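Local coordinates for UspA1 (Moraxella catarrhalis, PDB 3NTN), which probably acts as a trimeric autotransporter adhesin on the bacterial outer membrane, attaching the cell to fibronectin and to the receptor CEACAM1, at residues B[30-36]-B[44-50]; B[6-12]-B[21-27]; B[167-172]-B[179-184]; B[117-121]-B[159-163]. One frame throughout, in Å; residues are numbered along the deposited sequence. Where two conformers were deposited one is given.

Contact 1. Residues B[30-36]-B[44-50]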
loop_
_atom_site.group_PDB
_atom_site.type_symbol
_atom_site.label_atom_id
_atom_site.label_comp_id
_atom_site.label_asym_id
_atom_site.label_seq_id
_atom_site.Cartn_x
_atom_site.Cartn_y
_atom_site.Cartn_z
ATOM N N TYR B 30 -20.936 -2.162 27.044
ATOM C CA TYR B 30 -22.207 -2.827 27.217
ATOM C C TYR B 30 -22.312 -4.042 26.307
ATOM O O TYR B 30 -22.040 -3.944 25.110
ATOM C CB TYR B 30 -23.330 -1.849 26.898
ATOM C CG TYR B 30 -24.705 -2.478 26.915
ATOM C CD1 TYR B 30 -25.260 -2.980 28.108
ATOM C CD2 TYR B 30 -25.470 -2.545 25.754
ATOM C CE1 TYR B 30 -26.523 -3.532 28.113
ATOM C CE2 TYR B 30 -26.738 -3.059 25.758
ATOM C CZ TYR B 30 -27.265 -3.570 26.933
ATOM O OH TYR B 30 -28.540 -4.127 26.924
ATOM N N ASN B 31 -22.706 -5.174 26.868
ATOM C CA ASN B 31 -22.877 -6.373 26.077
ATOM C C ASN B 31 -21.600 -6.858 25.337
ATOM O O ASN B 31 -21.634 -7.284 24.160
ATOM C CB ASN B 31 -24.040 -6.182 25.092
ATOM C CG ASN B 31 -24.708 -7.479 24.736
ATOM O OD1 ASN B 31 -24.711 -8.425 25.526
ATOM N ND2 ASN B 31 -25.307 -7.528 23.552
ATOM N N ASN B 32 -20.482 -6.794 26.043
ATOM C CA ASN B 32 -19.242 -7.319 25.532
ATOM C C ASN B 32 -18.932 -8.734 26.079
ATOM O O ASN B 32 -18.981 -8.974 27.259
ATOM C CB ASN B 32 -18.125 -6.308 25.797
ATOM C CG ASN B 32 -18.338 -4.962 25.044
ATOM O OD1 ASN B 32 -18.652 -4.954 23.853
ATOM N ND2 ASN B 32 -18.142 -3.834 25.739
ATOM N N GLU B 33 -18.607 -9.667 25.201
ATOM C CA GLU B 33 -18.317 -11.037 25.583
ATOM C C GLU B 33 -16.903 -11.450 25.161
ATOM O O GLU B 33 -16.640 -11.643 23.948
ATOM C CB GLU B 33 -19.287 -11.928 24.833
ATOM C CG GLU B 33 -19.841 -13.053 25.629
ATOM C CD GLU B 33 -20.828 -13.886 24.807
ATOM O OE1 GLU B 33 -20.722 -15.144 24.848
ATOM O OE2 GLU B 33 -21.702 -13.284 24.117
ATOM N N ALA B 34 -16.005 -11.631 26.123
ATOM C CA ALA B 34 -14.646 -12.115 25.795
ATOM C C ALA B 34 -14.448 -13.567 26.191
ATOM O O ALA B 34 -14.333 -13.905 27.352
ATOM C CB ALA B 34 -13.523 -11.201 26.386
ATOM N N THR B 35 -14.397 -14.428 25.202
ATOM C CA THR B 35 -14.483 -15.850 25.454
ATOM C C THR B 35 -13.168 -16.611 25.307
ATOM O O THR B 35 -13.003 -17.690 25.893
ATOM C CB THR B 35 -15.590 -16.410 24.582
ATOM O OG1 THR B 35 -16.781 -16.462 25.380
ATOM C CG2 THR B 35 -15.225 -17.758 24.015
ATOM N N GLY B 36 -12.218 -16.034 24.577
ATOM C CA GLY B 36 -10.970 -16.725 24.339
ATOM C C GLY B 36 -9.976 -16.575 25.471
ATOM O O GLY B 36 -9.990 -15.601 26.225
ATOM N N GLY B 44 -16.784 -0.316 24.307
ATOM C CA GLY B 44 -17.776 -0.192 23.264
ATOM C C GLY B 44 -18.905 -1.135 23.590
ATOM O O GLY B 44 -19.202 -1.371 24.755
ATOM N N ARG B 45 -19.510 -1.711 22.562
ATOM C CA ARG B 45 -20.850 -2.289 22.666
ATOM C C ARG B 45 -20.970 -3.449 21.711
ATOM O O ARG B 45 -20.582 -3.337 20.563
ATOM C CB ARG B 45 -21.898 -1.222 22.302
ATOM C CG ARG B 45 -23.384 -1.760 22.303
ATOM C CD ARG B 45 -24.461 -0.643 22.359
ATOM N NE ARG B 45 -24.410 0.279 21.216
ATOM C CZ ARG B 45 -25.068 0.102 20.067
ATOM N NH1 ARG B 45 -25.816 -0.981 19.891
ATOM N NH2 ARG B 45 -24.974 0.999 19.075
ATOM N N LYS B 46 -21.540 -4.552 22.188
ATOM C CA LYS B 46 -21.876 -5.706 21.343
ATOM C C LYS B 46 -20.635 -6.393 20.702
ATOM O O LYS B 46 -20.737 -7.000 19.646
ATOM C CB LYS B 46 -22.844 -5.254 20.269
ATOM C CG LYS B 46 -24.043 -6.075 20.094
ATOM C CD LYS B 46 -25.101 -5.182 19.393
ATOM C CE LYS B 46 -25.256 -5.413 17.885
ATOM N NZ LYS B 46 -25.575 -4.113 17.154
ATOM N N ASN B 47 -19.475 -6.283 21.343
ATOM C CA ASN B 47 -18.249 -6.945 20.869
ATOM C C ASN B 47 -18.128 -8.401 21.345
ATOM O O ASN B 47 -18.560 -8.756 22.451
ATOM C CB ASN B 47 -16.993 -6.193 21.298
ATOM C CG ASN B 47 -16.927 -4.778 20.733
ATOM O OD1 ASN B 47 -16.848 -4.598 19.528
ATOM N ND2 ASN B 47 -16.955 -3.775 21.604
ATOM N N GLN B 48 -17.548 -9.227 20.478
ATOM C CA GLN B 48 -17.103 -10.569 20.845
ATOM C C GLN B 48 -15.608 -10.711 20.612
ATOM O O GLN B 48 -15.022 -9.997 19.785
ATOM C CB GLN B 48 -17.842 -11.631 20.054
ATOM C CG GLN B 48 -19.341 -11.600 20.268
ATOM C CD GLN B 48 -20.039 -12.537 19.333
ATOM O OE1 GLN B 48 -19.412 -13.440 18.742
ATOM N NE2 GLN B 48 -21.352 -12.345 19.177
ATOM N N ALA B 49 -14.998 -11.572 21.411
ATOM C CA ALA B 49 -13.650 -11.969 21.192
ATOM C C ALA B 49 -13.486 -13.438 21.611
ATOM O O ALA B 49 -13.083 -13.765 22.720
ATOM C CB ALA B 49 -12.666 -11.027 21.904
ATOM N N THR B 50 -13.838 -14.325 20.698
ATOM C CA THR B 50 -13.672 -15.746 20.934
ATOM C C THR B 50 -12.252 -16.281 20.661
ATOM O O THR B 50 -11.940 -17.393 21.071
ATOM C CB THR B 50 -14.685 -16.568 20.161
ATOM O OG1 THR B 50 -14.387 -16.463 18.758
ATOM C CG2 THR B 50 -16.173 -16.081 20.454
HETATM O O HOH W 1 -21.576 -9.311 22.352
#
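Tyr30 N donates to Gly44 O and Lys46 N to Tyr30 O, the first of the backbone hydrogen bonds that tie segment 30-36 to the parallel segment 44-50. Farther on, Glu33 N reaches Asn47 O at 2.9 Å, almost straight at 173°, and Ala49 N returns to Glu33 O. At the far end Ala49 O takes two donors, Thr35 N and Gly36 N.

The side-chain bonds belong to Asn32 and Asn47, which lie alongside with amide planes 19° apart. With CG beside its own backbone N (chi1 -64°), Asn32 aims OD1 at Asn47 N, 3.0 Å away, while its ND2 meets Gly44 O at 2.9 Å from above the carbonyl plane. Asn47 gives its ND2 to Gly58 O. Arg45 NE forms a salt bridge with Asp38 of the second subunit.

Among the lighter contacts, Arg45 CD sits at the ring edge of Tyr30, 4.0 Å from CD2. Thr35 and Thr50 touch through CG2, and the small Ala34 and Ala49 share a face covered by Ile41.

Where the positive-phi residues Asn31 and Lys46 interrupt the strand pairing, Asn32 OD1 probably stands in for a backbone acceptor; with ND2 shared between Gly44 O and Gly28 O, both ends of this buried amide are used.

Contact 2. Residues B[6-12]-B[21-27]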
loop_
_atom_site.group_PDB
_atom_site.type_symbol
_atom_site.label_atom_id
_atom_site.label_comp_id
_atom_site.label_asym_id
_atom_site.label_seq_id
_atom_site.Cartn_x
_atom_site.Cartn_y
_atom_site.Cartn_z
ATOM N N ILE B 6 -13.617 -17.195 35.854
ATOM C CA ILE B 6 -12.400 -17.953 35.475
ATOM C C ILE B 6 -11.102 -17.336 35.994
ATOM O O ILE B 6 -11.069 -16.171 36.394
ATOM C CB ILE B 6 -12.277 -18.112 33.935
ATOM C CG1 ILE B 6 -13.601 -17.762 33.246
ATOM C CG2 ILE B 6 -11.739 -19.504 33.566
ATOM C CD1 ILE B 6 -14.788 -18.728 33.493
ATOM N N GLU B 7 -10.035 -18.131 35.982
ATOM C CA GLU B 7 -8.715 -17.658 36.361
ATOM C C GLU B 7 -8.420 -16.342 35.669
ATOM O O GLU B 7 -8.530 -16.219 34.436
ATOM C CB GLU B 7 -7.649 -18.665 35.960
ATOM C CG GLU B 7 -6.483 -18.773 36.929
ATOM C CD GLU B 7 -5.526 -19.887 36.544
ATOM O OE1 GLU B 7 -5.269 -20.787 37.395
ATOM O OE2 GLU B 7 -5.050 -19.863 35.382
ATOM N N ASN B 8 -8.091 -15.360 36.503
ATOM C CA ASN B 8 -7.573 -14.064 36.093
ATOM C C ASN B 8 -8.453 -13.309 35.101
ATOM O O ASN B 8 -7.934 -12.502 34.310
ATOM C CB ASN B 8 -6.127 -14.200 35.580
ATOM C CG ASN B 8 -5.188 -14.761 36.634
ATOM O OD1 ASN B 8 -5.226 -14.351 37.796
ATOM N ND2 ASN B 8 -4.334 -15.703 36.232
ATOM N N SER B 9 -9.765 -13.561 35.139
ATOM C CA SER B 9 -10.666 -12.786 34.295
ATOM C C SER B 9 -11.153 -11.451 34.947
ATOM O O SER B 9 -11.294 -11.343 36.178
ATOM C CB SER B 9 -11.788 -13.648 33.730
ATOM O OG SER B 9 -12.762 -13.949 34.696
ATOM N N THR B 10 -11.356 -10.435 34.104
ATOM C CA THR B 10 -11.668 -9.076 34.562
ATOM C C THR B 10 -12.773 -8.422 33.734
ATOM O O THR B 10 -12.669 -8.338 32.508
ATOM C CB THR B 10 -10.395 -8.150 34.565
ATOM O OG1 THR B 10 -9.387 -8.725 35.406
ATOM C CG2 THR B 10 -10.703 -6.712 35.051
ATOM N N VAL B 11 -13.835 -8.006 34.440
ATOM C CA VAL B 11 -14.792 -6.933 34.060
ATOM C C VAL B 11 -14.730 -6.029 35.310
ATOM O O VAL B 11 -15.153 -6.448 36.380
ATOM C CB VAL B 11 -16.225 -7.492 33.961
ATOM C CG1 VAL B 11 -17.190 -6.415 33.429
ATOM C CG2 VAL B 11 -16.271 -8.814 33.143
ATOM N N GLY B 12 -14.221 -4.799 35.259
ATOM C CA GLY B 12 -14.175 -3.878 34.155
ATOM C C GLY B 12 -15.168 -2.883 34.759
ATOM O O GLY B 12 -14.839 -2.081 35.648
ATOM N N GLY B 21 -13.293 -16.182 29.256
ATOM C CA GLY B 21 -12.030 -16.862 28.902
ATOM C C GLY B 21 -11.040 -16.713 30.030
ATOM O O GLY B 21 -11.032 -15.672 30.710
ATOM N N ARG B 22 -10.231 -17.752 30.277
ATOM C CA ARG B 22 -9.063 -17.620 31.161
ATOM C C ARG B 22 -8.195 -16.411 30.770
ATOM O O ARG B 22 -7.903 -16.237 29.592
ATOM C CB ARG B 22 -8.228 -18.896 31.088
ATOM C CG ARG B 22 -7.280 -19.086 32.259
ATOM C CD ARG B 22 -6.814 -20.558 32.456
ATOM N NE ARG B 22 -6.426 -21.263 31.213
ATOM C CZ ARG B 22 -5.310 -21.040 30.527
ATOM N NH1 ARG B 22 -4.434 -20.123 30.945
ATOM N NH2 ARG B 22 -5.071 -21.731 29.416
ATOM N N ASN B 23 -7.765 -15.613 31.760
ATOM C CA ASN B 23 -7.031 -14.333 31.570
ATOM C C ASN B 23 -7.728 -13.312 30.655
ATOM O O ASN B 23 -7.065 -12.373 30.142
ATOM C CB ASN B 23 -5.622 -14.532 30.970
ATOM C CG ASN B 23 -4.802 -15.607 31.651
ATOM O OD1 ASN B 23 -4.686 -15.665 32.886
ATOM N ND2 ASN B 23 -4.185 -16.457 30.834
ATOM N N SER B 24 -9.018 -13.502 30.372
ATOM C CA SER B 24 -9.710 -12.556 29.492
ATOM C C SER B 24 -10.063 -11.248 30.253
ATOM O O SER B 24 -10.185 -11.244 31.482
ATOM C CB SER B 24 -10.959 -13.170 28.890
ATOM O OG SER B 24 -11.886 -13.449 29.934
ATOM N N THR B 25 -10.245 -10.173 29.492
ATOM C CA THR B 25 -10.518 -8.855 30.010
ATOM C C THR B 25 -11.619 -8.180 29.178
ATOM O O THR B 25 -11.529 -8.109 27.954
ATOM C CB THR B 25 -9.232 -7.987 29.903
ATOM O OG1 THR B 25 -8.144 -8.635 30.583
ATOM C CG2 THR B 25 -9.442 -6.584 30.504
ATOM N N VAL B 26 -12.628 -7.650 29.831
ATOM C CA VAL B 26 -13.513 -6.667 29.227
ATOM C C VAL B 26 -13.441 -5.393 30.110
ATOM O O VAL B 26 -13.894 -5.402 31.243
ATOM C CB VAL B 26 -15.011 -7.154 29.175
ATOM C CG1 VAL B 26 -15.901 -6.063 28.605
ATOM C CG2 VAL B 26 -15.151 -8.444 28.406
ATOM N N ALA B 27 -12.859 -4.310 29.611
ATOM C CA ALA B 27 -12.588 -3.163 30.478
ATOM C C ALA B 27 -13.864 -2.364 30.817
ATOM O O ALA B 27 -13.856 -1.612 31.786
ATOM C CB ALA B 27 -11.519 -2.247 29.892
HETATM O O HOH W 2 -8.191 -10.245 33.340
#
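The amides of Asn8 and Asn23 run side by side, pointing the same way and nearly coplanar, their planes 14° apart. Asn8 ND2 approaches Asn23 OD1 at 3.4 Å in a weak hydrogen bond, and the same oxygen lies against Asn8 CB. The stronger hold on Asn23 comes from Asp38, which receives its ND2; Tyr30 of the third subunit packs on this residue. Next to them, the carboxylate of Glu7 and the guanidinium of Arg22 stand almost perpendicular, at 81°. Glu7 OE2, oblique to the guanidinium, is 4.5 Å from Arg22 NH1, too far for a salt bridge; the closest contacts are OE2 on the methylene CD of Arg22 (3.5 Å) and Glu7 CB on Arg22 CG (3.7 Å).

Each asparagine occupies the third position of a type II turn, Ile6 to Ser9 and Gly21 to Ser24, where the positive phi is one that asparagine tolerates well. The successive turns are tied by Asn23 N to Glu7 O, 2.8 Å. Beyond them Thr10 N donates to Ser24 O, and Val26 N to Thr10 O.

One water joins the two segments: it gives its protons to Asn8 O and Ser24 O and accepts from Thr10 OG1 at 2.8 Å and Thr25 OG1 at 3.2 Å. Threonine suits both places, as chi1 near -60° turns each hydroxyl to that water. Val11 and Val26 lie on the opposite face, Val11 CG2 4.5 Å from Val26 CB.

Such repeating of like residues, turn upon turn and strand upon strand, is typical of the parallel beta-roll of YadA-like adhesin heads.

Contact 3. Residues B[167-172]-B[179-184]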
loop_
_atom_site.group_PDB
_atom_site.type_symbol
_atom_site.label_atom_id
_atom_site.label_comp_id
_atom_site.label_asym_id
_atom_site.label_seq_id
_atom_site.Cartn_x
_atom_site.Cartn_y
_atom_site.Cartn_z
ATOM N N VAL B 167 5.171 7.820 -5.547
ATOM C CA VAL B 167 5.939 6.597 -5.743
ATOM C C VAL B 167 7.322 6.911 -6.294
ATOM O O VAL B 167 7.476 7.567 -7.333
ATOM C CB VAL B 167 5.185 5.654 -6.742
ATOM C CG1 VAL B 167 5.967 4.357 -6.984
ATOM C CG2 VAL B 167 3.691 5.418 -6.257
ATOM N N GLY B 168 8.341 6.443 -5.581
ATOM C CA GLY B 168 9.740 6.559 -6.024
ATOM C C GLY B 168 10.038 5.798 -7.314
ATOM O O GLY B 168 9.423 4.746 -7.604
ATOM N N ALA B 169 10.979 6.337 -8.104
ATOM C CA ALA B 169 11.364 5.689 -9.370
ATOM C C ALA B 169 11.842 4.277 -9.070
ATOM O O ALA B 169 12.617 4.064 -8.185
ATOM C CB ALA B 169 12.443 6.477 -10.019
ATOM N N GLY B 170 11.324 3.289 -9.788
ATOM C CA GLY B 170 11.721 1.902 -9.516
ATOM C C GLY B 170 12.895 1.520 -10.357
ATOM O O GLY B 170 13.093 2.064 -11.449
ATOM N N GLU B 171 13.682 0.582 -9.845
ATOM C CA GLU B 171 14.718 -0.014 -10.633
ATOM C C GLU B 171 14.160 -0.641 -11.937
ATOM O O GLU B 171 13.098 -1.247 -11.949
ATOM C CB GLU B 171 15.538 -0.993 -9.743
ATOM C CG GLU B 171 16.188 -2.121 -10.453
ATOM C CD GLU B 171 16.986 -3.093 -9.498
ATOM O OE1 GLU B 171 17.259 -2.763 -8.309
ATOM O OE2 GLU B 171 17.347 -4.190 -9.984
ATOM N N ILE B 172 14.874 -0.432 -13.041
ATOM C CA ILE B 172 14.466 -0.906 -14.349
ATOM C C ILE B 172 15.550 -1.818 -14.852
ATOM O O ILE B 172 16.632 -1.369 -15.272
ATOM C CB ILE B 172 14.186 0.253 -15.298
ATOM C CG1 ILE B 172 12.907 0.989 -14.812
ATOM C CG2 ILE B 172 14.039 -0.252 -16.782
ATOM C CD1 ILE B 172 12.654 2.223 -15.584
ATOM N N ALA B 179 7.851 -1.122 -8.157
ATOM C CA ALA B 179 6.849 -0.413 -8.934
ATOM C C ALA B 179 7.504 0.640 -9.815
ATOM O O ALA B 179 8.550 1.231 -9.473
ATOM C CB ALA B 179 5.843 0.220 -8.069
ATOM N N VAL B 180 6.841 0.866 -10.963
ATOM C CA VAL B 180 7.213 1.882 -11.975
ATOM C C VAL B 180 6.299 3.128 -11.808
ATOM O O VAL B 180 5.115 2.984 -11.537
ATOM C CB VAL B 180 7.101 1.215 -13.378
ATOM C CG1 VAL B 180 6.938 2.210 -14.485
ATOM C CG2 VAL B 180 8.315 0.256 -13.614
ATOM N N ASN B 181 6.837 4.340 -11.953
ATOM C CA ASN B 181 5.986 5.538 -11.895
ATOM C C ASN B 181 5.847 6.190 -13.254
ATOM O O ASN B 181 6.520 5.778 -14.191
ATOM C CB ASN B 181 6.403 6.504 -10.787
ATOM C CG ASN B 181 7.711 7.225 -11.059
ATOM O OD1 ASN B 181 8.148 7.351 -12.181
ATOM N ND2 ASN B 181 8.282 7.784 -10.016
ATOM N N GLY B 182 4.922 7.146 -13.379
ATOM C CA GLY B 182 4.565 7.684 -14.712
ATOM C C GLY B 182 5.690 8.329 -15.513
ATOM O O GLY B 182 5.653 8.348 -16.731
ATOM N N SER B 183 6.704 8.838 -14.824
ATOM C CA SER B 183 7.848 9.462 -15.454
ATOM C C SER B 183 8.752 8.409 -16.059
ATOM O O SER B 183 9.529 8.675 -16.955
ATOM C CB SER B 183 8.613 10.315 -14.449
ATOM O OG SER B 183 9.455 9.516 -13.593
ATOM N N GLN B 184 8.654 7.186 -15.578
ATOM C CA GLN B 184 9.467 6.125 -16.156
ATOM C C GLN B 184 8.823 5.618 -17.443
ATOM O O GLN B 184 9.513 5.373 -18.422
ATOM C CB GLN B 184 9.702 5.031 -15.133
ATOM C CG GLN B 184 10.446 5.590 -13.920
ATOM C CD GLN B 184 10.769 4.534 -12.937
ATOM O OE1 GLN B 184 9.881 4.120 -12.177
ATOM N NE2 GLN B 184 12.019 4.004 -12.981
HETATM O O HOH W 3 8.836 2.067 -6.984
#
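Gln184 and Gly170 grip one another through a pair of hydrogen bonds. Gln184 NE2 donates to Gly170 O at 2.7 Å, on a lone pair and with the acceptor lying in the plane of the glutamine amide, while Gly170 N returns a bond to Gln184 OE1 at 2.9 Å. The side-chain amide thus reads both backbone groups of one residue, and the two bonds together fix its rotation. Ile172 CD1 presses within 3.2 Å of Gln184 NE2, and Ala169 CB lies against the same amide. A third bond runs from Asn181 ND2 to Val167 O, 2.8 Å away; Val167 O lies in the amide plane of Asn181, whose ND2 also donates to Ala143 O of the third subunit. Glycine suits position 170 because a CB would run into Ala179 O; without one, Gly170 CA approaches Ala179 O to 3.2 Å.

What positions these amides is the helix start itself. Gln184 OE1 also accepts from Asn181 N at 3.1 Å, and Asn181 OD1 takes the Ser183 hydroxyl as well as weak bonds from the backbone N of Ser183 and Gln184. Asparagine suits the N-cap because its short side chain, with CG between backbone N and carbonyl carbon (chi1 71°), brings OD1 back over the first helical turn.

Farther out, Phe142 of the third subunit covers Ile172 and Gln184, and Leu185 of the second touches Ile172.

Asn181 and Gln184 form a capping box, here opening helix 182-217, and the interleaved chains around it are typical of the neck where a trimeric autotransporter head passes into its coiled-coil stalk.

Contact 4. Residues B[117-121]-B[159-163]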
loop_
_atom_site.group_PDB
_atom_site.type_symbol
_atom_site.label_atom_id
_atom_site.label_comp_id
_atom_site.label_asym_id
_atom_site.label_seq_id
_atom_site.Cartn_x
_atom_site.Cartn_y
_atom_site.Cartn_z
ATOM N N LEU B 117 -6.683 -2.122 1.383
ATOM C CA LEU B 117 -6.551 -0.793 1.919
ATOM C C LEU B 117 -7.673 0.087 1.425
ATOM O O LEU B 117 -7.941 0.090 0.253
ATOM C CB LEU B 117 -5.223 -0.184 1.457
ATOM C CG LEU B 117 -3.919 -0.916 1.861
ATOM C CD1 LEU B 117 -2.781 -0.207 1.232
ATOM C CD2 LEU B 117 -3.762 -0.921 3.438
ATOM N N GLY B 118 -8.310 0.871 2.303
ATOM C CA GLY B 118 -9.322 1.868 1.870
ATOM C C GLY B 118 -10.783 1.454 1.827
ATOM O O GLY B 118 -11.101 0.291 1.931
ATOM N N HIS B 119 -11.631 2.454 1.622
ATOM C CA HIS B 119 -13.091 2.336 1.530
ATOM C C HIS B 119 -13.535 1.733 0.192
ATOM O O HIS B 119 -13.049 2.144 -0.881
ATOM C CB HIS B 119 -13.714 3.743 1.735
ATOM C CG HIS B 119 -15.200 3.794 1.567
ATOM N ND1 HIS B 119 -15.815 4.609 0.637
ATOM C CD2 HIS B 119 -16.194 3.147 2.217
ATOM C CE1 HIS B 119 -17.127 4.457 0.722
ATOM N NE2 HIS B 119 -17.381 3.572 1.672
ATOM N N ASN B 120 -14.477 0.790 0.260
ATOM C CA ASN B 120 -14.986 0.067 -0.901
ATOM C C ASN B 120 -13.924 -0.804 -1.583
ATOM O O ASN B 120 -13.989 -1.102 -2.766
ATOM C CB ASN B 120 -15.552 1.026 -1.948
ATOM C CG ASN B 120 -16.805 1.666 -1.528
ATOM O OD1 ASN B 120 -17.539 1.140 -0.706
ATOM N ND2 ASN B 120 -17.093 2.828 -2.116
ATOM N N THR B 121 -12.917 -1.207 -0.854
ATOM C CA THR B 121 -11.845 -1.977 -1.462
ATOM C C THR B 121 -12.216 -3.466 -1.630
ATOM O O THR B 121 -12.756 -4.062 -0.717
ATOM C CB THR B 121 -10.536 -1.738 -0.697
ATOM O OG1 THR B 121 -10.094 -0.403 -1.008
ATOM C CG2 THR B 121 -9.436 -2.716 -1.131
ATOM N N GLY B 159 -14.040 -0.434 -11.155
ATOM C CA GLY B 159 -14.911 0.681 -11.436
ATOM C C GLY B 159 -14.596 1.788 -10.458
ATOM O O GLY B 159 -14.925 2.934 -10.704
ATOM N N LYS B 160 -13.919 1.449 -9.357
ATOM C CA LYS B 160 -13.586 2.444 -8.337
ATOM C C LYS B 160 -12.144 2.309 -7.945
ATOM O O LYS B 160 -11.849 2.081 -6.748
ATOM C CB LYS B 160 -14.476 2.267 -7.091
ATOM C CG LYS B 160 -15.786 3.048 -7.154
ATOM C CD LYS B 160 -16.803 2.539 -6.137
ATOM C CE LYS B 160 -18.209 3.008 -6.489
ATOM N NZ LYS B 160 -19.255 2.296 -5.704
ATOM N N GLU B 161 -11.246 2.392 -8.940
ATOM C CA GLU B 161 -9.790 2.193 -8.712
ATOM C C GLU B 161 -9.153 3.428 -8.013
ATOM O O GLU B 161 -9.748 4.498 -8.015
ATOM C CB GLU B 161 -9.051 1.880 -10.039
ATOM C CG GLU B 161 -9.448 0.555 -10.704
ATOM C CD GLU B 161 -10.782 0.636 -11.479
ATOM O OE1 GLU B 161 -11.210 -0.366 -12.073
ATOM O OE2 GLU B 161 -11.406 1.714 -11.488
ATOM N N ARG B 162 -7.974 3.264 -7.398
ATOM C CA ARG B 162 -7.307 4.397 -6.770
ATOM C C ARG B 162 -5.908 4.545 -7.322
ATOM O O ARG B 162 -5.119 3.563 -7.317
ATOM C CB ARG B 162 -7.166 4.278 -5.234
ATOM C CG ARG B 162 -8.388 4.495 -4.427
ATOM C CD ARG B 162 -8.142 4.435 -2.924
ATOM N NE ARG B 162 -9.392 4.759 -2.270
ATOM C CZ ARG B 162 -10.313 3.890 -1.851
ATOM N NH1 ARG B 162 -10.153 2.574 -1.961
ATOM N NH2 ARG B 162 -11.428 4.359 -1.312
ATOM N N GLN B 163 -5.572 5.793 -7.696
ATOM C CA GLN B 163 -4.201 6.123 -8.017
ATOM C C GLN B 163 -3.265 5.892 -6.828
ATOM O O GLN B 163 -3.642 6.082 -5.672
ATOM C CB GLN B 163 -4.128 7.554 -8.501
ATOM C CG GLN B 163 -4.854 7.802 -9.851
ATOM C CD GLN B 163 -4.803 9.255 -10.261
ATOM O OE1 GLN B 163 -5.139 10.139 -9.460
ATOM N NE2 GLN B 163 -4.378 9.528 -11.511
#
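Arg162 points its guanidinium end-on at His119 O, the carbonyl inside a type II beta turn from Gly118 to Thr121 that rounds a corner of the parallel beta-roll. Both terminal nitrogens bind this one oxygen, which lies close to the guanidinium plane. NH2 comes to 2.8 Å on a lone pair in the carbonyl plane, the straighter bond at 157°; NH1 stands at 3.1 Å, tilted 34° from that plane. Arginine is suited to the place because its chain runs extended from CG to NE and spans the gap between the backbones, where Gly118 CA and Arg162 CA are 9.2 Å apart.

The rest of the turn is arranged about the same flat group. Thr121 crosses Arg162 at about a right angle, its OG1 at the guanidinium edge 3.1 Å from NH1, and Gly118 CA lies over one face, 4.0 Å from NH1, where a residue without a side chain leaves room for the group. His119 CB is 3.9 Å from Arg162 NH2, although the imidazole leads away. Asn120 takes the positive phi of the third turn position, a conformation asparagine accepts readily.

The grip is shared beyond the turn: NH1 also donates to Val155 O, and NE to Asn150 O of the second subunit. Three carbonyl oxygens, of His119, Val155 and that Asn150, thus accept from the buried group and probably stabilise its charge, and the arginine ties the 118-121 turn to Val155, just after strand 153-154, and to the second subunit.

Lys160 and Asn120 cross obliquely, meeting where the methylene CD of Lys160 lies 4.0 Å from Asn120 ND2.

How the contacts relate
Along the chain the order is contact 2, contact 1, contact 4, contact 3, which is also the course of the molecule from the roll toward the stalk. Contacts 1 and 2 are neighbours, centres 11 Å apart, and touch where Gly21 N probably bonds Ala34 O. They involve different sheets of one roll: contact 2 pairs strands 10-11 and 25-26, contact 1 strands 33-34 and 48-49. Contacts 4 and 1 have their centres about 30 Å apart; contact 4 comes after strand 115-117 of the sheet that contact 2 begins. Contact 3 follows, its centre 21 Å from that of contact 4, where helix 182-217 starts. All four touch the second subunit, consistent with roll and neck being formed as parts of the trimer.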